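Local coordinates for endo-beta-N-acetylglucosaminidase F1 (Bacteroides thetaiotaomicron VPI-5482, PDB 6TCV), which hydrolyses high-mannose N-glycans as an endo-beta-N-acetylglucosaminidase, probably cutting between the two N-acetylglucosamines of their core, at residues I254-A265 with S300-R311; Y334-K345 with Y360-Q369. The protein carries 2 engineered substitutions. One frame throughout, in Å; residues are numbered along the deposited sequence.

Contact 1. Residues I254-A265 with S300-R311; sequences ITGLAQLSEQGA and SLTNPSTAAAAR
Ser300 meets the other segment through its carbonyl: Ser261 N donates to Ser300 O over 2.9 Å, and the same oxygen faces Gly264 CA, where a CB would collide with it. Ser261 meanwhile N-caps its helix, OG accepting from Gly264 N as well as bonding to Pro299 O. Leu301, in a single beta bridge with Leu260, divides its branches: CD1 lies 3.8 Å from Ile254 CD1, while CD2 turns to Leu260 CD2, also at 3.8 Å. Thr302 N bonds to Gln259 O, and Thr302 CG2 rests 3.3 Å from Leu260 O. Pro304 sets its CG against Gln259 OE1; that amide is fixed by NE2, which donates to Ile254 O and to Asn292 O. Ser305 N binds Ala258 O at 2.9 Å, and Ser305 OG caps the second helix at Ala308 N. Ala309 CB packs on Ala258 CB. Arg311, bent at chi2 and chi3, lays its guanidinium flat against the Glu262 carboxylate, the planes 13° apart and OE2 over the centre. With OE2 above the plane no N-H points at it, so this salt bridge is one of charge alone; NH1 also pairs with Glu315 and Asp340. The segments end the loops after strands 243-249 and 283-287 and begin helices 262-278 and 306-319 of the alpha/beta barrel, with Thr255 and Leu260 packed on strands 198-209 and 214-218.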
loop_
_atom_site.group_PDB
_atom_site.type_symbol
_atom_site.label_atom_id
_atom_site.label_comp_id
_atom_site.label_asym_id
_atom_site.label_seq_id
_atom_site.Cartn_x
_atom_site.Cartn_y
_atom_site.Cartn_z
ATOM N N ILE A 254 14.946 -17.422 13.621
ATOM C CA ILE A 254 15.010 -18.245 12.422
ATOM C C ILE A 254 14.012 -17.867 11.350
ATOM O O ILE A 254 14.140 -18.321 10.207
ATOM C CB ILE A 254 14.848 -19.756 12.746
ATOM C CG1 ILE A 254 13.494 -19.991 13.440
ATOM C CG2 ILE A 254 16.078 -20.265 13.518
ATOM C CD1 ILE A 254 13.206 -21.473 13.679
ATOM N N THR A 255 13.020 -17.029 11.664
ATOM C CA THR A 255 12.014 -16.632 10.681
ATOM C C THR A 255 12.425 -15.338 9.959
ATOM O O THR A 255 13.126 -14.486 10.508
ATOM C CB THR A 255 10.616 -16.440 11.301
ATOM O OG1 THR A 255 10.637 -15.301 12.188
ATOM C CG2 THR A 255 10.101 -17.676 11.989
ATOM N N GLY A 256 11.946 -15.184 8.732
ATOM C CA GLY A 256 12.191 -13.979 7.968
ATOM C C GLY A 256 11.270 -13.933 6.775
ATOM O O GLY A 256 10.749 -14.969 6.321
ATOM N N LEU A 257 11.095 -12.711 6.253
ATOM C CA LEU A 257 10.148 -12.458 5.181
ATOM C C LEU A 257 10.612 -12.966 3.837
ATOM O O LEU A 257 9.777 -13.059 2.926
ATOM C CB LEU A 257 9.859 -10.954 5.096
ATOM C CG LEU A 257 9.358 -10.379 6.426
ATOM C CD1 LEU A 257 9.328 -8.828 6.356
ATOM C CD2 LEU A 257 7.960 -10.877 6.771
ATOM N N ALA A 258 11.893 -13.312 3.677
ATOM C CA ALA A 258 12.428 -13.862 2.434
ATOM C C ALA A 258 12.912 -15.292 2.651
ATOM O O ALA A 258 13.708 -15.802 1.849
ATOM C CB ALA A 258 13.556 -12.978 1.881
ATOM N N GLN A 259 12.434 -15.997 3.703
ATOM C CA GLN A 259 12.900 -17.347 3.953
ATOM C C GLN A 259 11.793 -18.274 4.440
ATOM O O GLN A 259 12.062 -19.217 5.190
ATOM C CB GLN A 259 14.104 -17.401 4.904
ATOM C CG GLN A 259 13.862 -16.811 6.295
ATOM C CD GLN A 259 15.121 -16.265 6.955
ATOM O OE1 GLN A 259 15.869 -15.520 6.316
ATOM N NE2 GLN A 259 15.404 -16.652 8.204
ATOM N N LEU A 260 10.565 -18.026 4.021
ATOM C CA LEU A 260 9.434 -18.934 4.289
ATOM C C LEU A 260 9.305 -19.908 3.133
ATOM O O LEU A 260 9.493 -19.518 1.973
ATOM C CB LEU A 260 8.154 -18.112 4.473
ATOM C CG LEU A 260 8.230 -17.052 5.568
ATOM C CD1 LEU A 260 6.935 -16.338 5.715
ATOM C CD2 LEU A 260 8.663 -17.629 6.930
ATOM N N SER A 261 9.003 -21.174 3.472
ATOM C CA SER A 261 8.658 -22.150 2.465
ATOM C C SER A 261 7.361 -21.731 1.782
ATOM O O SER A 261 6.676 -20.808 2.218
ATOM C CB SER A 261 8.458 -23.508 3.144
ATOM O OG SER A 261 7.324 -23.393 3.989
ATOM N N GLU A 262 6.971 -22.450 0.731
ATOM C CA GLU A 262 5.735 -22.093 0.064
ATOM C C GLU A 262 4.549 -22.126 1.040
ATOM O O GLU A 262 3.742 -21.195 1.073
ATOM C CB GLU A 262 5.464 -23.001 -1.139
ATOM C CG GLU A 262 4.168 -22.629 -1.812
ATOM C CD GLU A 262 3.984 -23.215 -3.199
ATOM O OE1 GLU A 262 4.880 -23.954 -3.650
ATOM O OE2 GLU A 262 2.906 -22.941 -3.793
ATOM N N GLN A 263 4.392 -23.212 1.806
ATOM C CA GLN A 263 3.297 -23.292 2.777
ATOM C C GLN A 263 3.470 -22.265 3.891
ATOM O O GLN A 263 2.500 -21.688 4.372
ATOM C CB GLN A 263 3.124 -24.687 3.331
ATOM C CG GLN A 263 1.807 -24.863 4.094
ATOM C CD GLN A 263 0.578 -24.634 3.201
ATOM O OE1 GLN A 263 0.476 -25.239 2.120
ATOM N NE2 GLN A 263 -0.361 -23.859 3.641
ATOM N N GLY A 264 4.707 -22.082 4.379
ATOM C CA GLY A 264 4.920 -21.091 5.412
ATOM C C GLY A 264 4.530 -19.691 4.952
ATOM O O GLY A 264 3.954 -18.918 5.718
ATOM N N ALA A 265 4.823 -19.368 3.691
ATOM C CA ALA A 265 4.472 -18.071 3.120
ATOM C C ALA A 265 2.979 -17.941 2.926
ATOM O O ALA A 265 2.415 -16.872 3.190
ATOM C CB ALA A 265 5.192 -17.907 1.800
ATOM N N SER A 300 8.212 -24.736 7.790
ATOM C CA SER A 300 7.751 -23.384 7.482
ATOM C C SER A 300 8.795 -22.519 6.783
ATOM O O SER A 300 8.462 -21.422 6.321
ATOM C CB SER A 300 7.369 -22.657 8.778
ATOM O OG SER A 300 6.244 -23.277 9.412
ATOM N N LEU A 301 10.046 -22.961 6.740
ATOM C CA LEU A 301 11.186 -22.167 6.294
ATOM C C LEU A 301 11.894 -22.800 5.112
ATOM O O LEU A 301 11.689 -23.977 4.773
ATOM C CB LEU A 301 12.208 -22.025 7.445
ATOM C CG LEU A 301 11.620 -21.527 8.763
ATOM C CD1 LEU A 301 12.680 -21.475 9.884
ATOM C CD2 LEU A 301 10.974 -20.154 8.594
ATOM N N THR A 302 12.740 -21.997 4.476
ATOM C CA THR A 302 13.545 -22.406 3.334
ATOM C C THR A 302 14.781 -21.512 3.248
ATOM O O THR A 302 14.966 -20.608 4.049
ATOM C CB THR A 302 12.711 -22.423 2.061
ATOM O OG1 THR A 302 13.440 -23.148 1.053
ATOM C CG2 THR A 302 12.423 -21.053 1.538
ATOM N N ASN A 303 15.654 -21.797 2.260
ATOM C CA ASN A 303 16.836 -20.965 2.043
ATOM C C ASN A 303 16.392 -19.525 1.726
ATOM O O ASN A 303 15.397 -19.316 1.006
ATOM C CB ASN A 303 17.671 -21.523 0.856
ATOM C CG ASN A 303 17.961 -22.978 1.053
ATOM O OD1 ASN A 303 18.968 -23.387 1.612
ATOM N ND2 ASN A 303 17.176 -23.771 0.337
ATOM N N PRO A 304 17.011 -18.505 2.304
ATOM C CA PRO A 304 16.600 -17.125 1.986
ATOM C C PRO A 304 16.802 -16.839 0.498
ATOM O O PRO A 304 17.870 -17.119 -0.057
ATOM C CB PRO A 304 17.521 -16.255 2.845
ATOM C CG PRO A 304 18.022 -17.233 3.958
ATOM C CD PRO A 304 18.109 -18.566 3.286
ATOM N N SER A 305 15.800 -16.243 -0.142
ATOM C CA SER A 305 15.924 -15.914 -1.561
ATOM C C SER A 305 14.854 -14.905 -1.972
ATOM O O SER A 305 13.781 -14.808 -1.367
ATOM C CB SER A 305 15.796 -17.157 -2.435
ATOM O OG SER A 305 14.440 -17.550 -2.535
ATOM N N THR A 306 15.132 -14.183 -3.051
ATOM C CA THR A 306 14.113 -13.337 -3.658
ATOM C C THR A 306 12.919 -14.153 -4.147
ATOM O O THR A 306 11.804 -13.640 -4.137
ATOM C CB THR A 306 14.734 -12.487 -4.775
ATOM O OG1 THR A 306 15.424 -13.338 -5.668
ATOM C CG2 THR A 306 15.680 -11.381 -4.189
ATOM N N ALA A 307 13.090 -15.416 -4.498
ATOM C CA ALA A 307 11.938 -16.215 -4.915
ATOM C C ALA A 307 11.014 -16.490 -3.733
ATOM O O ALA A 307 9.786 -16.410 -3.857
ATOM C CB ALA A 307 12.377 -17.557 -5.522
ATOM N N ALA A 308 11.571 -16.726 -2.551
ATOM C CA ALA A 308 10.732 -16.952 -1.385
ATOM C C ALA A 308 10.015 -15.677 -0.984
ATOM O O ALA A 308 8.854 -15.713 -0.566
ATOM C CB ALA A 308 11.601 -17.464 -0.212
ATOM N N ALA A 309 10.702 -14.547 -1.072
ATOM C CA ALA A 309 10.080 -13.258 -0.808
ATOM C C ALA A 309 8.933 -12.983 -1.769
ATOM O O ALA A 309 7.851 -12.523 -1.366
ATOM C CB ALA A 309 11.122 -12.149 -0.889
ATOM N N ALA A 310 9.158 -13.239 -3.054
ATOM C CA ALA A 310 8.099 -13.013 -4.045
ATOM C C ALA A 310 6.900 -13.898 -3.761
ATOM O O ALA A 310 5.752 -13.455 -3.881
ATOM C CB ALA A 310 8.643 -13.255 -5.458
ATOM N N ARG A 311 7.141 -15.157 -3.399
ATOM C CA ARG A 311 6.029 -16.028 -3.012
ATOM C C ARG A 311 5.182 -15.397 -1.896
ATOM O O ARG A 311 3.945 -15.364 -1.972
ATOM C CB ARG A 311 6.552 -17.403 -2.605
ATOM C CG ARG A 311 5.491 -18.315 -1.885
ATOM C CD ARG A 311 4.348 -18.708 -2.822
ATOM N NE ARG A 311 4.850 -19.522 -3.935
ATOM C CZ ARG A 311 4.094 -19.889 -4.952
ATOM N NH1 ARG A 311 2.824 -19.575 -5.030
ATOM N NH2 ARG A 311 4.650 -20.557 -5.971
HETATM O O HOH W 1 9.291 -15.783 2.346
HETATM O O HOH W 2 7.994 -18.547 0.061
#

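Contact 2. Residues Y334-K345 with Y360-Q369; sequences YGVATVDGVDAK and YPIGQMTKKQ
Ala337 and Gly363 bring their CA atoms to 5.0 Å, and Lys345 and Met365 theirs to 4.9 Å, where the base of a hairpin closed by a type I' turn (Val339 to Val342) meets a type II' turn from Ile362 to Met365. Tyr334 carries much of the contact. With CG anti to the backbone N (chi1 -176°), its ring reaches into the second segment and OH donates to Tyr360 O, 2.7 Å away, in the carbonyl plane and on a lone pair. Its edge also meets the ring of Tyr360 in a T-shaped pair, CE2 over the Tyr360 face but offset toward the rim, with centroids 5.3 Å apart and planes at 63°. Ile362 CD1 sits over one face of the Tyr334 ring in a CH-pi contact, 4.2 Å from the centroid, while Met365 SD comes to the ring's edge, 3.5 Å from Tyr334 OH. A phenylalanine in place of Tyr334 would probably leave Tyr360 O without this donor and take away the hydroxyl against which Met365 SD and Ile362 CG1 rest. Farther along, Asp343 OD2 takes two backbone N-H groups from opposite faces of its plane: Gln364 N on the syn lone pair at 2.9 Å, and Lys345 N from above the plane at 2.9 Å, an Asx turn. The carboxylate thus ties the hairpin's exit to the turn, and a side chain at Gly363 would strike OD1. Lys345 runs extended past Gln364 O, which a water links to NZ; NZ also bonds to Ser30 O. Toward the barrel, Tyr334 packs on strands 324-329 and 350-353, Met365 touches the latter, and on the hairpin Val339 leans against helix 306-319.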
loop_
_atom_site.group_PDB
_atom_site.type_symbol
_atom_site.label_atom_id
_atom_site.label_comp_id
_atom_site.label_asym_id
_atom_site.label_seq_id
_atom_site.Cartn_x
_atom_site.Cartn_y
_atom_site.Cartn_z
ATOM N N TYR A 334 13.007 -8.225 -2.788
ATOM C CA TYR A 334 12.521 -7.753 -4.081
ATOM C C TYR A 334 13.428 -8.183 -5.200
ATOM O O TYR A 334 14.636 -8.116 -5.067
ATOM C CB TYR A 334 12.476 -6.224 -4.077
ATOM C CG TYR A 334 11.908 -5.564 -5.309
ATOM C CD1 TYR A 334 10.551 -5.648 -5.638
ATOM C CD2 TYR A 334 12.723 -4.825 -6.127
ATOM C CE1 TYR A 334 10.019 -4.994 -6.731
ATOM C CE2 TYR A 334 12.216 -4.168 -7.279
ATOM C CZ TYR A 334 10.835 -4.268 -7.565
ATOM O OH TYR A 334 10.284 -3.611 -8.648
ATOM N N GLY A 335 12.843 -8.579 -6.311
ATOM C CA GLY A 335 13.613 -8.856 -7.511
ATOM C C GLY A 335 13.064 -9.921 -8.429
ATOM O O GLY A 335 13.354 -9.857 -9.627
ATOM N N VAL A 336 12.295 -10.854 -7.938
ATOM C CA VAL A 336 11.666 -11.880 -8.776
ATOM C C VAL A 336 10.337 -11.367 -9.285
ATOM O O VAL A 336 9.499 -10.882 -8.515
ATOM C CB VAL A 336 11.503 -13.183 -7.977
ATOM C CG1 VAL A 336 10.540 -14.142 -8.672
ATOM C CG2 VAL A 336 12.848 -13.830 -7.811
ATOM N N ALA A 337 10.118 -11.485 -10.584
ATOM C CA ALA A 337 9.058 -10.734 -11.232
ATOM C C ALA A 337 7.853 -11.591 -11.597
ATOM O O ALA A 337 6.853 -11.046 -12.109
ATOM C CB ALA A 337 9.635 -10.105 -12.515
ATOM N N THR A 338 7.885 -12.885 -11.293
ATOM C CA THR A 338 6.782 -13.771 -11.644
ATOM C C THR A 338 6.642 -14.829 -10.553
ATOM O O THR A 338 7.645 -15.427 -10.133
ATOM C CB THR A 338 7.068 -14.452 -12.992
ATOM O OG1 THR A 338 7.569 -13.493 -13.931
ATOM C CG2 THR A 338 5.797 -15.012 -13.572
ATOM N N VAL A 339 5.413 -15.115 -10.158
ATOM C CA VAL A 339 5.082 -16.224 -9.261
ATOM C C VAL A 339 3.901 -16.944 -9.859
ATOM O O VAL A 339 2.881 -16.316 -10.156
ATOM C CB VAL A 339 4.744 -15.768 -7.835
ATOM C CG1 VAL A 339 4.341 -16.953 -6.976
ATOM C CG2 VAL A 339 5.902 -15.048 -7.217
ATOM N N ASP A 340 4.036 -18.237 -10.071
ATOM C CA ASP A 340 2.926 -19.020 -10.627
ATOM C C ASP A 340 2.384 -18.385 -11.920
ATOM O O ASP A 340 1.180 -18.395 -12.192
ATOM C CB ASP A 340 1.830 -19.244 -9.603
ATOM C CG ASP A 340 2.261 -20.171 -8.477
ATOM O OD1 ASP A 340 3.330 -20.783 -8.563
ATOM O OD2 ASP A 340 1.507 -20.266 -7.497
ATOM N N GLY A 341 3.297 -17.868 -12.744
ATOM C CA GLY A 341 2.952 -17.247 -13.998
ATOM C C GLY A 341 2.314 -15.884 -13.889
ATOM O O GLY A 341 1.991 -15.288 -14.923
ATOM N N VAL A 342 2.251 -15.292 -12.715
ATOM C CA VAL A 342 1.585 -14.018 -12.519
ATOM C C VAL A 342 2.643 -12.948 -12.327
ATOM O O VAL A 342 3.502 -13.054 -11.430
ATOM C CB VAL A 342 0.647 -14.036 -11.291
ATOM C CG1 VAL A 342 -0.040 -12.719 -11.122
ATOM C CG2 VAL A 342 -0.405 -15.141 -11.433
ATOM N N ASP A 343 2.558 -11.898 -13.152
ATOM C CA ASP A 343 3.533 -10.817 -13.123
ATOM C C ASP A 343 3.430 -9.955 -11.900
ATOM O O ASP A 343 2.343 -9.695 -11.377
ATOM C CB ASP A 343 3.335 -9.944 -14.350
ATOM C CG ASP A 343 4.371 -8.867 -14.456
ATOM O OD1 ASP A 343 5.423 -9.168 -15.007
ATOM O OD2 ASP A 343 4.024 -7.687 -14.143
ATOM N N ALA A 344 4.602 -9.459 -11.483
ATOM C CA ALA A 344 4.717 -8.637 -10.293
ATOM C C ALA A 344 3.842 -7.393 -10.271
ATOM O O ALA A 344 3.490 -6.930 -9.180
ATOM C CB ALA A 344 6.174 -8.194 -10.113
ATOM N N LYS A 345 3.458 -6.823 -11.421
ATOM C CA LYS A 345 2.552 -5.665 -11.364
ATOM C C LYS A 345 1.256 -6.001 -10.619
ATOM O O LYS A 345 0.607 -5.106 -10.040
ATOM C CB LYS A 345 2.282 -5.089 -12.716
ATOM C CG LYS A 345 1.661 -3.712 -12.690
ATOM C CD LYS A 345 1.442 -3.143 -14.099
ATOM C CE LYS A 345 0.710 -1.843 -14.031
ATOM N NZ LYS A 345 0.510 -1.226 -15.369
ATOM N N TYR A 360 13.399 0.605 -8.622
ATOM C CA TYR A 360 13.315 0.265 -10.024
ATOM C C TYR A 360 12.188 -0.742 -10.193
ATOM O O TYR A 360 11.941 -1.565 -9.303
ATOM C CB TYR A 360 14.620 -0.379 -10.607
ATOM C CG TYR A 360 15.051 -1.646 -9.902
ATOM C CD1 TYR A 360 15.711 -1.627 -8.655
ATOM C CD2 TYR A 360 14.712 -2.886 -10.429
ATOM C CE1 TYR A 360 16.012 -2.837 -7.998
ATOM C CE2 TYR A 360 15.014 -4.055 -9.763
ATOM C CZ TYR A 360 15.640 -4.002 -8.559
ATOM O OH TYR A 360 15.914 -5.211 -7.901
ATOM N N PRO A 361 11.524 -0.728 -11.351
ATOM C CA PRO A 361 10.436 -1.684 -11.633
ATOM C C PRO A 361 10.940 -3.021 -12.152
ATOM O O PRO A 361 11.993 -3.087 -12.803
ATOM C CB PRO A 361 9.614 -0.964 -12.719
ATOM C CG PRO A 361 10.681 -0.176 -13.463
ATOM C CD PRO A 361 11.661 0.295 -12.406
ATOM N N ILE A 362 10.144 -4.069 -11.921
ATOM C CA ILE A 362 10.372 -5.372 -12.543
ATOM C C ILE A 362 9.097 -5.847 -13.235
ATOM O O ILE A 362 8.010 -5.362 -12.974
ATOM C CB ILE A 362 10.883 -6.407 -11.529
ATOM C CG1 ILE A 362 9.868 -6.669 -10.453
ATOM C CG2 ILE A 362 12.189 -5.876 -10.903
ATOM C CD1 ILE A 362 10.281 -7.725 -9.418
ATOM N N GLY A 363 9.226 -6.848 -14.086
ATOM C CA GLY A 363 8.047 -7.323 -14.791
ATOM C C GLY A 363 7.400 -6.235 -15.610
ATOM O O GLY A 363 8.081 -5.494 -16.326
ATOM N N GLN A 364 6.068 -6.145 -15.526
ATOM C CA GLN A 364 5.311 -5.116 -16.228
ATOM C C GLN A 364 5.240 -3.812 -15.451
ATOM O O GLN A 364 4.624 -2.858 -15.940
ATOM C CB GLN A 364 3.859 -5.559 -16.518
ATOM C CG GLN A 364 3.710 -6.648 -17.563
ATOM C CD GLN A 364 2.261 -7.032 -17.857
ATOM O OE1 GLN A 364 1.391 -6.179 -18.045
ATOM N NE2 GLN A 364 2.001 -8.332 -17.898
ATOM N N MET A 365 5.807 -3.753 -14.232
ATOM C CA MET A 365 5.713 -2.525 -13.470
ATOM C C MET A 365 6.435 -1.415 -14.223
ATOM O O MET A 365 7.240 -1.652 -15.125
ATOM C CB MET A 365 6.489 -2.681 -12.155
ATOM C CG MET A 365 5.954 -3.760 -11.257
ATOM S SD MET A 365 7.029 -4.161 -9.852
ATOM C CE MET A 365 6.857 -2.684 -8.830
ATOM N N THR A 366 6.082 -0.185 -13.889
ATOM C CA THR A 366 6.764 1.018 -14.356
ATOM C C THR A 366 7.299 1.780 -13.158
ATOM O O THR A 366 7.039 1.442 -12.004
ATOM C CB THR A 366 5.880 1.914 -15.231
ATOM O OG1 THR A 366 4.990 2.643 -14.389
ATOM C CG2 THR A 366 5.149 1.098 -16.332
ATOM N N LYS A 367 8.004 2.875 -13.418
ATOM C CA LYS A 367 8.449 3.738 -12.338
ATOM C C LYS A 367 7.294 4.394 -11.589
ATOM O O LYS A 367 7.527 4.933 -10.506
ATOM C CB LYS A 367 9.482 4.739 -12.845
ATOM C CG LYS A 367 10.881 4.102 -12.987
ATOM C CD LYS A 367 11.858 5.085 -13.623
ATOM C CE LYS A 367 11.666 5.131 -15.128
ATOM N NZ LYS A 367 12.552 6.143 -15.758
ATOM N N LYS A 368 6.075 4.354 -12.119
ATOM C CA LYS A 368 4.936 4.829 -11.333
ATOM C C LYS A 368 4.746 4.048 -10.046
ATOM O O LYS A 368 4.148 4.597 -9.094
ATOM C CB LYS A 368 3.668 4.816 -12.200
ATOM C CG LYS A 368 3.675 5.820 -13.338
ATOM C CD LYS A 368 3.652 7.249 -12.807
ATOM C CE LYS A 368 3.422 8.248 -13.923
ATOM N NZ LYS A 368 4.524 8.097 -14.916
ATOM N N GLN A 369 5.218 2.806 -9.963
ATOM C CA GLN A 369 5.136 2.010 -8.734
ATOM C C GLN A 369 6.354 2.189 -7.859
ATOM O O GLN A 369 6.474 1.490 -6.829
ATOM C CB GLN A 369 4.941 0.536 -9.064
ATOM C CG GLN A 369 3.566 0.186 -9.607
ATOM C CD GLN A 369 3.434 0.441 -11.089
ATOM O OE1 GLN A 369 4.171 -0.158 -11.866
ATOM N NE2 GLN A 369 2.453 1.233 -11.486
HETATM O O HOH W 3 2.593 -1.797 -17.318
#

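Both contacts lie where loops of the same barrel meet, contact 1 at the starts of two helices and contact 2 at a small hairpin. Both are partly buried, the centre of contact 1 lying about 21 Å from the centre of the chain, that of contact 2 about 15 Å. They share helix 306-319, whose first turns belong to contact 1 and receive the hairpin of contact 2: Arg311 NH1 forms a salt bridge with Asp340 OD2 at 2.9 Å. Contact 1 is joined by backbone hydrogen bonds and aliphatic side chains, with a charged stack at its exposed margin. Contact 2 has no backbone-to-backbone bond between its segments and depends instead on a tyrosine hydroxyl, aromatic packing and one carboxylate.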